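Local coordinates for NAD-dependent protein deacylase 2 (Archaeoglobus fulgidus, PDB 4TWJ) that removes acyl groups from protein lysines using NAD, and deacetylates the N-terminal lysine of the chromatin protein Alba, at residues R112-S120 / T173-A181; K123-Y133 / C150-R161. One frame throughout, in Å; residues are numbered along the deposited sequence.

Interaction 1 of 2, residues R112-S120 / T173-A181; sequences RRVLELHGS and TLFEAIEEA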
loop_
_atom_site.group_PDB
_atom_site.type_symbol
_atom_site.label_atom_id
_atom_site.label_comp_id
_atom_site.label_asym_id
_atom_site.label_seq_id
_atom_site.Cartn_x
_atom_site.Cartn_y
_atom_site.Cartn_z
ATOM N N ARG A 112 -8.497 8.527 5.324
ATOM C CA ARG A 112 -8.503 9.783 4.580
ATOM C C ARG A 112 -7.105 10.159 4.109
ATOM O O ARG A 112 -6.890 10.406 2.923
ATOM C CB ARG A 112 -9.077 10.900 5.440
ATOM C CG ARG A 112 -10.546 10.703 5.771
ATOM C CD ARG A 112 -11.133 11.967 6.369
ATOM N NE ARG A 112 -12.470 11.753 6.912
ATOM C CZ ARG A 112 -13.185 12.685 7.535
ATOM N NH1 ARG A 112 -12.698 13.912 7.695
ATOM N NH2 ARG A 112 -14.395 12.390 7.998
ATOM N N ARG A 113 -6.162 10.207 5.044
ATOM C CA ARG A 113 -4.790 10.592 4.732
ATOM C C ARG A 113 -4.012 9.398 4.186
ATOM O O ARG A 113 -3.227 8.780 4.905
ATOM C CB ARG A 113 -4.103 11.156 5.977
ATOM N N VAL A 114 -4.242 9.081 2.914
ATOM C CA VAL A 114 -3.606 7.936 2.256
ATOM C C VAL A 114 -2.655 8.414 1.160
ATOM O O VAL A 114 -3.062 9.128 0.239
ATOM C CB VAL A 114 -4.655 6.980 1.641
ATOM C CG1 VAL A 114 -3.981 5.805 0.944
ATOM C CG2 VAL A 114 -5.618 6.485 2.713
ATOM N N LEU A 115 -1.387 8.024 1.274
ATOM C CA LEU A 115 -0.372 8.353 0.281
ATOM C C LEU A 115 -0.115 7.138 -0.611
ATOM O O LEU A 115 0.486 6.148 -0.182
ATOM C CB LEU A 115 0.918 8.812 0.969
ATOM C CG LEU A 115 0.779 10.093 1.797
ATOM C CD1 LEU A 115 2.032 10.348 2.624
ATOM C CD2 LEU A 115 0.476 11.287 0.901
ATOM N N GLU A 116 -0.598 7.222 -1.849
ATOM C CA GLU A 116 -0.505 6.122 -2.808
ATOM C C GLU A 116 0.802 6.209 -3.589
ATOM O O GLU A 116 0.887 6.868 -4.631
ATOM C CB GLU A 116 -1.716 6.131 -3.749
ATOM C CG GLU A 116 -3.021 5.805 -3.039
ATOM C CD GLU A 116 -4.227 5.871 -3.953
ATOM O OE1 GLU A 116 -5.023 4.912 -3.945
ATOM O OE2 GLU A 116 -4.378 6.883 -4.669
ATOM N N LEU A 117 1.825 5.541 -3.063
ATOM C CA LEU A 117 3.160 5.574 -3.651
ATOM C C LEU A 117 3.184 5.107 -5.095
ATOM O O LEU A 117 3.971 5.607 -5.893
ATOM C CB LEU A 117 4.116 4.693 -2.848
ATOM C CG LEU A 117 4.412 5.129 -1.414
ATOM C CD1 LEU A 117 5.322 4.096 -0.765
ATOM C CD2 LEU A 117 5.031 6.515 -1.359
ATOM N N HIS A 118 2.331 4.143 -5.422
ATOM C CA HIS A 118 2.328 3.551 -6.755
ATOM C C HIS A 118 1.065 3.874 -7.538
ATOM O O HIS A 118 0.735 3.179 -8.506
ATOM C CB HIS A 118 2.530 2.047 -6.639
ATOM C CG HIS A 118 3.827 1.675 -5.993
ATOM N ND1 HIS A 118 3.967 0.573 -5.179
ATOM C CD2 HIS A 118 5.043 2.271 -6.034
ATOM C CE1 HIS A 118 5.217 0.499 -4.755
ATOM N NE2 HIS A 118 5.890 1.517 -5.260
ATOM N N GLY A 119 0.385 4.947 -7.141
ATOM C CA GLY A 119 -0.844 5.375 -7.799
ATOM C C GLY A 119 -1.995 4.420 -7.563
ATOM O O GLY A 119 -2.054 3.739 -6.538
ATOM N N SER A 120 -2.920 4.369 -8.519
ATOM C CA SER A 120 -4.092 3.502 -8.406
ATOM C C SER A 120 -4.749 3.306 -9.761
ATOM O O SER A 120 -4.404 3.983 -10.724
ATOM C CB SER A 120 -5.118 4.103 -7.444
ATOM O OG SER A 120 -5.820 5.171 -8.057
ATOM N N THR A 173 3.710 12.969 -3.952
ATOM C CA THR A 173 3.337 11.888 -3.039
ATOM C C THR A 173 4.569 11.330 -2.334
ATOM O O THR A 173 4.547 11.108 -1.124
ATOM C CB THR A 173 2.599 10.761 -3.787
ATOM O OG1 THR A 173 1.419 11.299 -4.399
ATOM C CG2 THR A 173 2.200 9.638 -2.843
ATOM N N LEU A 174 5.646 11.121 -3.086
ATOM C CA LEU A 174 6.875 10.592 -2.497
ATOM C C LEU A 174 7.454 11.569 -1.474
ATOM O O LEU A 174 7.855 11.153 -0.392
ATOM C CB LEU A 174 7.915 10.271 -3.575
ATOM C CG LEU A 174 9.202 9.610 -3.067
ATOM C CD1 LEU A 174 8.912 8.361 -2.244
ATOM C CD2 LEU A 174 10.120 9.292 -4.235
ATOM N N PHE A 175 7.487 12.861 -1.811
ATOM C CA PHE A 175 7.946 13.893 -0.867
ATOM C C PHE A 175 7.148 13.840 0.429
ATOM O O PHE A 175 7.721 13.837 1.518
ATOM C CB PHE A 175 7.832 15.300 -1.481
ATOM C CG PHE A 175 8.135 16.421 -0.512
ATOM C CD1 PHE A 175 7.108 17.139 0.094
ATOM C CD2 PHE A 175 9.447 16.759 -0.210
ATOM C CE1 PHE A 175 7.385 18.167 0.983
ATOM C CE2 PHE A 175 9.732 17.788 0.678
ATOM C CZ PHE A 175 8.699 18.492 1.275
ATOM N N GLU A 176 5.824 13.786 0.316
ATOM C CA GLU A 176 4.972 13.760 1.504
ATOM C C GLU A 176 5.262 12.523 2.348
ATOM O O GLU A 176 5.305 12.602 3.573
ATOM C CB GLU A 176 3.486 13.805 1.129
ATOM C CG GLU A 176 3.030 15.147 0.571
ATOM C CD GLU A 176 3.155 16.285 1.570
ATOM O OE1 GLU A 176 3.544 17.398 1.151
ATOM O OE2 GLU A 176 2.869 16.075 2.765
ATOM N N ALA A 177 5.463 11.387 1.686
ATOM C CA ALA A 177 5.743 10.130 2.382
ATOM C C ALA A 177 7.085 10.192 3.108
ATOM O O ALA A 177 7.204 9.716 4.239
ATOM C CB ALA A 177 5.714 8.963 1.408
ATOM N N ILE A 178 8.090 10.767 2.453
ATOM C CA ILE A 178 9.398 10.986 3.085
ATOM C C ILE A 178 9.264 11.886 4.316
ATOM O O ILE A 178 9.829 11.597 5.374
ATOM C CB ILE A 178 10.411 11.596 2.093
ATOM C CG1 ILE A 178 10.802 10.555 1.043
ATOM C CG2 ILE A 178 11.658 12.100 2.819
ATOM C CD1 ILE A 178 11.486 11.132 -0.177
ATOM N N GLU A 179 8.512 12.974 4.176
ATOM C CA GLU A 179 8.283 13.887 5.295
ATOM C C GLU A 179 7.563 13.215 6.463
ATOM O O GLU A 179 7.891 13.468 7.626
ATOM C CB GLU A 179 7.514 15.122 4.826
ATOM C CG GLU A 179 8.342 16.021 3.929
ATOM C CD GLU A 179 9.566 16.549 4.641
ATOM O OE1 GLU A 179 9.391 17.208 5.684
ATOM O OE2 GLU A 179 10.692 16.294 4.170
ATOM N N GLU A 180 6.592 12.357 6.155
ATOM C CA GLU A 180 5.928 11.564 7.187
ATOM C C GLU A 180 6.921 10.650 7.904
ATOM O O GLU A 180 6.949 10.607 9.133
ATOM C CB GLU A 180 4.782 10.742 6.591
ATOM C CG GLU A 180 3.554 11.570 6.240
ATOM C CD GLU A 180 2.936 12.244 7.449
ATOM O OE1 GLU A 180 2.825 11.599 8.508
ATOM O OE2 GLU A 180 2.567 13.429 7.343
ATOM N N ALA A 181 7.747 9.939 7.139
ATOM C CA ALA A 181 8.745 9.040 7.723
ATOM C C ALA A 181 9.751 9.793 8.595
ATOM O O ALA A 181 10.115 9.319 9.670
ATOM C CB ALA A 181 9.470 8.266 6.634
HETATM O O HOH W 1 -0.183 9.093 -5.727
#
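At the edge of the parallel sheet of the sirtuin's Rossmann-fold domain, outermost strand 114-116 packs L115 against helix 173-181, which lies across it. With CG anti to its own carbonyl carbon (chi1 -63°), the L115 fork reaches the helix backbone: CD1 rests 3.7 Å from A177 N, while CD2 lies 3.9 Å from CB of E176, whose side chain crosses that of L115 at about a right angle. The CG methylene of E180 flanks CD1 as well, and the E180 carboxylate is engaged by H17. One residue beyond the strand, L117 sends CD2 to within 3.8 Å of A177 CB, so this small alanine is touched by both leucines. The strand axis runs at 128° to the helix axis and 8.3 Å from it, the helix packing against the side of this edge strand. Where strand gives way to the type I turn E116-G119, the T173 methyl CG2 sits 3.5 Å from E116 O. A water donates to E116 O at 2.7 Å and is hydrogen-bonded to T173 OG1, 3.0 Å away. The turn includes H118, the predicted proton acceptor, whose ND1 is hydrogen-bonded to Q100 O and which packs on the bound peptide's modified side chain.

Interaction 2 of 2, residues K123-Y133 / C150-R161; sequences KLDCLDCHETY and CRKCGSYYVKPR. With ZN (zinc ion), chain C.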
loop_
_atom_site.group_PDB
_atom_site.type_symbol
_atom_site.label_atom_id
_atom_site.label_comp_id
_atom_site.label_asym_id
_atom_site.label_seq_id
_atom_site.Cartn_x
_atom_site.Cartn_y
_atom_site.Cartn_z
ATOM N N LYS A 123 -7.766 6.262 -12.367
ATOM C CA LYS A 123 -7.672 7.048 -13.595
ATOM C C LYS A 123 -6.728 6.358 -14.575
ATOM O O LYS A 123 -5.790 5.679 -14.159
ATOM C CB LYS A 123 -7.158 8.456 -13.292
ATOM C CG LYS A 123 -7.977 9.231 -12.270
ATOM C CD LYS A 123 -9.340 9.650 -12.801
ATOM C CE LYS A 123 -9.234 10.764 -13.833
ATOM N NZ LYS A 123 -10.554 11.379 -14.142
ATOM N N LEU A 124 -6.987 6.535 -15.870
ATOM C CA LEU A 124 -6.203 5.889 -16.921
ATOM C C LEU A 124 -6.001 6.826 -18.104
ATOM O O LEU A 124 -6.754 7.786 -18.281
ATOM C CB LEU A 124 -6.891 4.604 -17.397
ATOM C CG LEU A 124 -7.392 3.641 -16.317
ATOM C CD1 LEU A 124 -8.824 3.960 -15.904
ATOM C CD2 LEU A 124 -7.298 2.201 -16.801
ATOM N N ASP A 125 -4.977 6.536 -18.903
ATOM C CA ASP A 125 -4.639 7.337 -20.078
ATOM C C ASP A 125 -4.332 6.442 -21.266
ATOM O O ASP A 125 -3.675 5.413 -21.116
ATOM C CB ASP A 125 -3.398 8.183 -19.810
ATOM C CG ASP A 125 -3.576 9.125 -18.650
ATOM O OD1 ASP A 125 -4.132 10.225 -18.851
ATOM O OD2 ASP A 125 -3.153 8.771 -17.533
ATOM N N CYS A 126 -4.784 6.845 -22.448
ATOM C CA CYS A 126 -4.331 6.210 -23.680
ATOM C C CYS A 126 -2.969 6.782 -24.058
ATOM O O CYS A 126 -2.832 7.995 -24.235
ATOM C CB CYS A 126 -5.319 6.454 -24.806
ATOM S SG CYS A 126 -4.758 5.855 -26.410
ATOM N N LEU A 127 -1.969 5.916 -24.195
ATOM C CA LEU A 127 -0.608 6.363 -24.503
ATOM C C LEU A 127 -0.449 6.905 -25.924
ATOM O O LEU A 127 0.515 7.622 -26.203
ATOM C CB LEU A 127 0.397 5.229 -24.284
ATOM C CG LEU A 127 0.448 4.596 -22.891
ATOM C CD1 LEU A 127 1.636 3.649 -22.804
ATOM C CD2 LEU A 127 0.519 5.643 -21.789
ATOM N N ASP A 128 -1.376 6.565 -26.818
ATOM C CA ASP A 128 -1.297 7.003 -28.211
ATOM C C ASP A 128 -1.940 8.370 -28.461
ATOM O O ASP A 128 -1.300 9.247 -29.043
ATOM C CB ASP A 128 -1.903 5.949 -29.144
ATOM C CG ASP A 128 -0.987 4.751 -29.346
ATOM O OD1 ASP A 128 -1.486 3.612 -29.300
ATOM O OD2 ASP A 128 0.233 4.946 -29.551
ATOM N N CYS A 129 -3.192 8.553 -28.039
ATOM C CA CYS A 129 -3.905 9.818 -28.277
ATOM C C CYS A 129 -4.130 10.656 -27.009
ATOM O O CYS A 129 -4.694 11.749 -27.088
ATOM C CB CYS A 129 -5.242 9.551 -28.969
ATOM S SG CYS A 129 -6.570 9.022 -27.865
ATOM N N HIS A 130 -3.700 10.138 -25.857
ATOM C CA HIS A 130 -3.700 10.874 -24.577
ATOM C C HIS A 130 -5.100 11.119 -23.989
ATOM O O HIS A 130 -5.273 11.948 -23.091
ATOM C CB HIS A 130 -2.904 12.182 -24.710
ATOM C CG HIS A 130 -1.624 12.028 -25.473
ATOM N ND1 HIS A 130 -0.502 11.437 -24.933
ATOM C CD2 HIS A 130 -1.296 12.370 -26.743
ATOM C CE1 HIS A 130 0.465 11.429 -25.834
ATOM N NE2 HIS A 130 0.009 11.989 -26.941
ATOM N N GLU A 131 -6.088 10.372 -24.472
ATOM C CA GLU A 131 -7.433 10.400 -23.903
ATOM C C GLU A 131 -7.387 9.923 -22.452
ATOM O O GLU A 131 -6.613 9.022 -22.121
ATOM C CB GLU A 131 -8.364 9.493 -24.710
ATOM C CG GLU A 131 -9.845 9.711 -24.466
ATOM C CD GLU A 131 -10.378 11.014 -25.049
ATOM O OE1 GLU A 131 -9.618 11.785 -25.664
ATOM O OE2 GLU A 131 -11.582 11.269 -24.883
ATOM N N THR A 132 -8.207 10.525 -21.595
ATOM C CA THR A 132 -8.258 10.151 -20.180
ATOM C C THR A 132 -9.554 9.427 -19.835
ATOM O O THR A 132 -10.596 9.666 -20.449
ATOM C CB THR A 132 -8.092 11.375 -19.258
ATOM O OG1 THR A 132 -9.202 12.264 -19.428
ATOM C CG2 THR A 132 -6.804 12.105 -19.579
ATOM N N TYR A 133 -9.470 8.531 -18.852
ATOM C CA TYR A 133 -10.591 7.684 -18.452
ATOM C C TYR A 133 -10.671 7.525 -16.945
ATOM O O TYR A 133 -9.659 7.622 -16.246
ATOM C CB TYR A 133 -10.447 6.283 -19.052
ATOM C CG TYR A 133 -10.495 6.261 -20.553
ATOM C CD1 TYR A 133 -9.334 6.397 -21.309
ATOM C CD2 TYR A 133 -11.704 6.112 -21.224
ATOM C CE1 TYR A 133 -9.378 6.390 -22.692
ATOM C CE2 TYR A 133 -11.758 6.102 -22.602
ATOM C CZ TYR A 133 -10.599 6.244 -23.332
ATOM O OH TYR A 133 -10.671 6.239 -24.705
ATOM N N CYS A 150 -8.874 2.049 -25.982
ATOM C CA CYS A 150 -9.243 3.453 -26.115
ATOM C C CYS A 150 -10.423 3.593 -27.067
ATOM O O CYS A 150 -10.354 3.157 -28.215
ATOM C CB CYS A 150 -8.077 4.258 -26.640
ATOM S SG CYS A 150 -8.425 6.021 -26.801
ATOM N N ARG A 151 -11.505 4.196 -26.593
ATOM C CA ARG A 151 -12.696 4.364 -27.424
ATOM C C ARG A 151 -12.472 5.383 -28.541
ATOM O O ARG A 151 -13.022 5.237 -29.635
ATOM C CB ARG A 151 -13.899 4.765 -26.572
ATOM C CG ARG A 151 -15.198 4.878 -27.364
ATOM C CD ARG A 151 -16.388 5.093 -26.449
ATOM N NE ARG A 151 -16.741 3.890 -25.687
ATOM C CZ ARG A 151 -17.761 3.071 -25.956
ATOM N NH1 ARG A 151 -17.982 2.020 -25.173
ATOM N NH2 ARG A 151 -18.574 3.286 -26.986
ATOM N N LYS A 152 -11.667 6.407 -28.278
ATOM C CA LYS A 152 -11.425 7.437 -29.284
ATOM C C LYS A 152 -10.657 6.881 -30.483
ATOM O O LYS A 152 -11.123 6.984 -31.617
ATOM C CB LYS A 152 -10.678 8.633 -28.689
ATOM C CG LYS A 152 -10.394 9.730 -29.708
ATOM C CD LYS A 152 -9.933 11.021 -29.052
ATOM C CE LYS A 152 -11.098 11.812 -28.484
ATOM N NZ LYS A 152 -10.642 13.077 -27.853
ATOM N N CYS A 153 -9.492 6.287 -30.230
ATOM C CA CYS A 153 -8.576 5.905 -31.312
ATOM C C CYS A 153 -8.413 4.391 -31.520
ATOM O O CYS A 153 -7.806 3.969 -32.510
ATOM C CB CYS A 153 -7.211 6.549 -31.078
ATOM S SG CYS A 153 -6.164 5.695 -29.879
ATOM N N GLY A 154 -8.948 3.588 -30.602
ATOM C CA GLY A 154 -8.928 2.125 -30.729
ATOM C C GLY A 154 -7.695 1.448 -30.155
ATOM O O GLY A 154 -7.582 0.226 -30.212
ATOM N N SER A 155 -6.780 2.229 -29.583
ATOM C CA SER A 155 -5.495 1.701 -29.115
ATOM C C SER A 155 -5.635 0.614 -28.054
ATOM O O SER A 155 -6.579 0.613 -27.258
ATOM C CB SER A 155 -4.620 2.828 -28.561
ATOM O OG SER A 155 -3.380 2.334 -28.078
ATOM N N TYR A 156 -4.672 -0.305 -28.056
ATOM C CA TYR A 156 -4.529 -1.305 -27.004
ATOM C C TYR A 156 -3.741 -0.757 -25.805
ATOM O O TYR A 156 -3.563 -1.468 -24.818
ATOM C CB TYR A 156 -3.797 -2.543 -27.550
ATOM C CG TYR A 156 -4.663 -3.520 -28.315
ATOM C CD1 TYR A 156 -5.063 -4.725 -27.739
ATOM C CD2 TYR A 156 -5.067 -3.256 -29.620
ATOM C CE1 TYR A 156 -5.852 -5.630 -28.434
ATOM C CE2 TYR A 156 -5.851 -4.155 -30.321
ATOM C CZ TYR A 156 -6.241 -5.340 -29.724
ATOM O OH TYR A 156 -7.021 -6.239 -30.418
ATOM N N TYR A 157 -3.270 0.487 -25.884
ATOM C CA TYR A 157 -2.376 1.045 -24.861
ATOM C C TYR A 157 -3.085 1.991 -23.894
ATOM O O TYR A 157 -2.722 3.166 -23.779
ATOM C CB TYR A 157 -1.185 1.745 -25.521
ATOM C CG TYR A 157 -0.228 0.785 -26.177
ATOM C CD1 TYR A 157 -0.443 0.330 -27.475
ATOM C CD2 TYR A 157 0.881 0.314 -25.491
ATOM C CE1 TYR A 157 0.436 -0.557 -28.076
ATOM C CE2 TYR A 157 1.760 -0.572 -26.079
ATOM C CZ TYR A 157 1.536 -1.008 -27.367
ATOM O OH TYR A 157 2.422 -1.892 -27.945
ATOM N N VAL A 158 -4.090 1.468 -23.197
ATOM C CA VAL A 158 -4.726 2.192 -22.100
ATOM C C VAL A 158 -3.981 1.832 -20.823
ATOM O O VAL A 158 -4.060 0.695 -20.348
ATOM C CB VAL A 158 -6.215 1.833 -21.947
ATOM C CG1 VAL A 158 -6.823 2.569 -20.753
ATOM C CG2 VAL A 158 -6.968 2.160 -23.227
ATOM N N LYS A 159 -3.247 2.802 -20.285
ATOM C CA LYS A 159 -2.406 2.581 -19.115
ATOM C C LYS A 159 -3.045 3.215 -17.879
ATOM O O LYS A 159 -3.343 4.406 -17.890
ATOM C CB LYS A 159 -1.019 3.185 -19.337
ATOM C CG LYS A 159 -0.009 2.831 -18.253
ATOM C CD LYS A 159 1.243 3.679 -18.352
ATOM C CE LYS A 159 2.220 3.336 -17.239
ATOM N NZ LYS A 159 1.804 3.904 -15.926
ATOM N N PRO A 160 -3.247 2.426 -16.808
ATOM C CA PRO A 160 -3.750 3.045 -15.588
ATOM C C PRO A 160 -2.680 3.928 -14.964
ATOM O O PRO A 160 -1.490 3.707 -15.199
ATOM C CB PRO A 160 -4.060 1.847 -14.689
ATOM C CG PRO A 160 -3.117 0.788 -15.135
ATOM C CD PRO A 160 -2.868 1.015 -16.599
ATOM N N ARG A 161 -3.095 4.913 -14.171
ATOM C CA ARG A 161 -2.146 5.785 -13.474
ATOM C C ARG A 161 -1.563 5.073 -12.253
ATOM O O ARG A 161 -1.672 5.528 -11.109
ATOM C CB ARG A 161 -2.796 7.122 -13.120
ATOM C CG ARG A 161 -3.066 7.953 -14.354
ATOM C CD ARG A 161 -3.513 9.363 -14.031
ATOM N NE ARG A 161 -3.963 10.039 -15.245
ATOM C CZ ARG A 161 -4.628 11.192 -15.274
ATOM N NH1 ARG A 161 -4.927 11.835 -14.147
ATOM N NH2 ARG A 161 -4.994 11.710 -16.440
HETATM ZN ZN ZN C . -6.430 6.707 -27.783
HETATM O O HOH W 2 -1.543 6.585 -17.311
HETATM O O HOH W 3 -12.907 13.492 -26.008
#
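D125 and R161 form a side-on, two-pronged salt bridge: NE of R161 donates to D125 OD2 at 2.7 Å and NH2 to OD1 at 3.0 Å, both on syn lone pairs. Carboxylate and guanidinium planes are only 10° apart, and the bonds are nearly straight. A water donating to D125 OD2 and K159 O ties the carboxylate to the neighbouring strand 158-160. Replacing D125 with an alanine is likely to leave the R161 guanidinium without its mate and free to turn, with K123 CB still lying over one face. At the far end K152 NZ meets E131 OE1 at 2.7 Å, 33° out of the carboxylate plane, and a water joins NZ to OE2. S155 OG donates to D128 OD1 at 2.6 Å on its anti side while accepting from Y157 N, an ST turn. R151 N donates to Y133 OH, whose ring edge faces C150 SG. Between the strands, D125 and K159 are an antiparallel hydrogen-bonded pair, and L127 N extends the pairing to Y157 O. On the face shared by L124, V158 and P160, L124 CD2 packs 3.9 Å from P160 CB, and W64 of helix 60-73 adjoins both residues. L127 CD2 instead rests against K159 CB, near F56. C126, C129, C150 and C153 each bind the zinc ion through SG at 2.3 Å; straight C129 N-H to C126 SG bonding braces the first knuckle. Two CxxC turns clamping one zinc beside a three-stranded antiparallel sheet form the structural zinc-binding module characteristic of sirtuins.

The centres of the two interactions lie about 25 Å apart, one in each part of the sirtuin fold: interaction 1 at the edge of the six-stranded parallel sheet, interaction 2 in the small three-stranded antiparallel sheet with its zinc. Along the chain interaction 2 is nested inside the loop that interaction 1 closes. Strand 119-120 leads into strand 123-126, and strand 158-162 leads back to helix 171-182, so the zinc module is an insertion with both connections beside the same corner of the larger domain. The two contacts meet there, S120 N lying 3.1 Å from R161 O in a probable hydrogen bond, close to the turn that carries H118, the predicted proton acceptor.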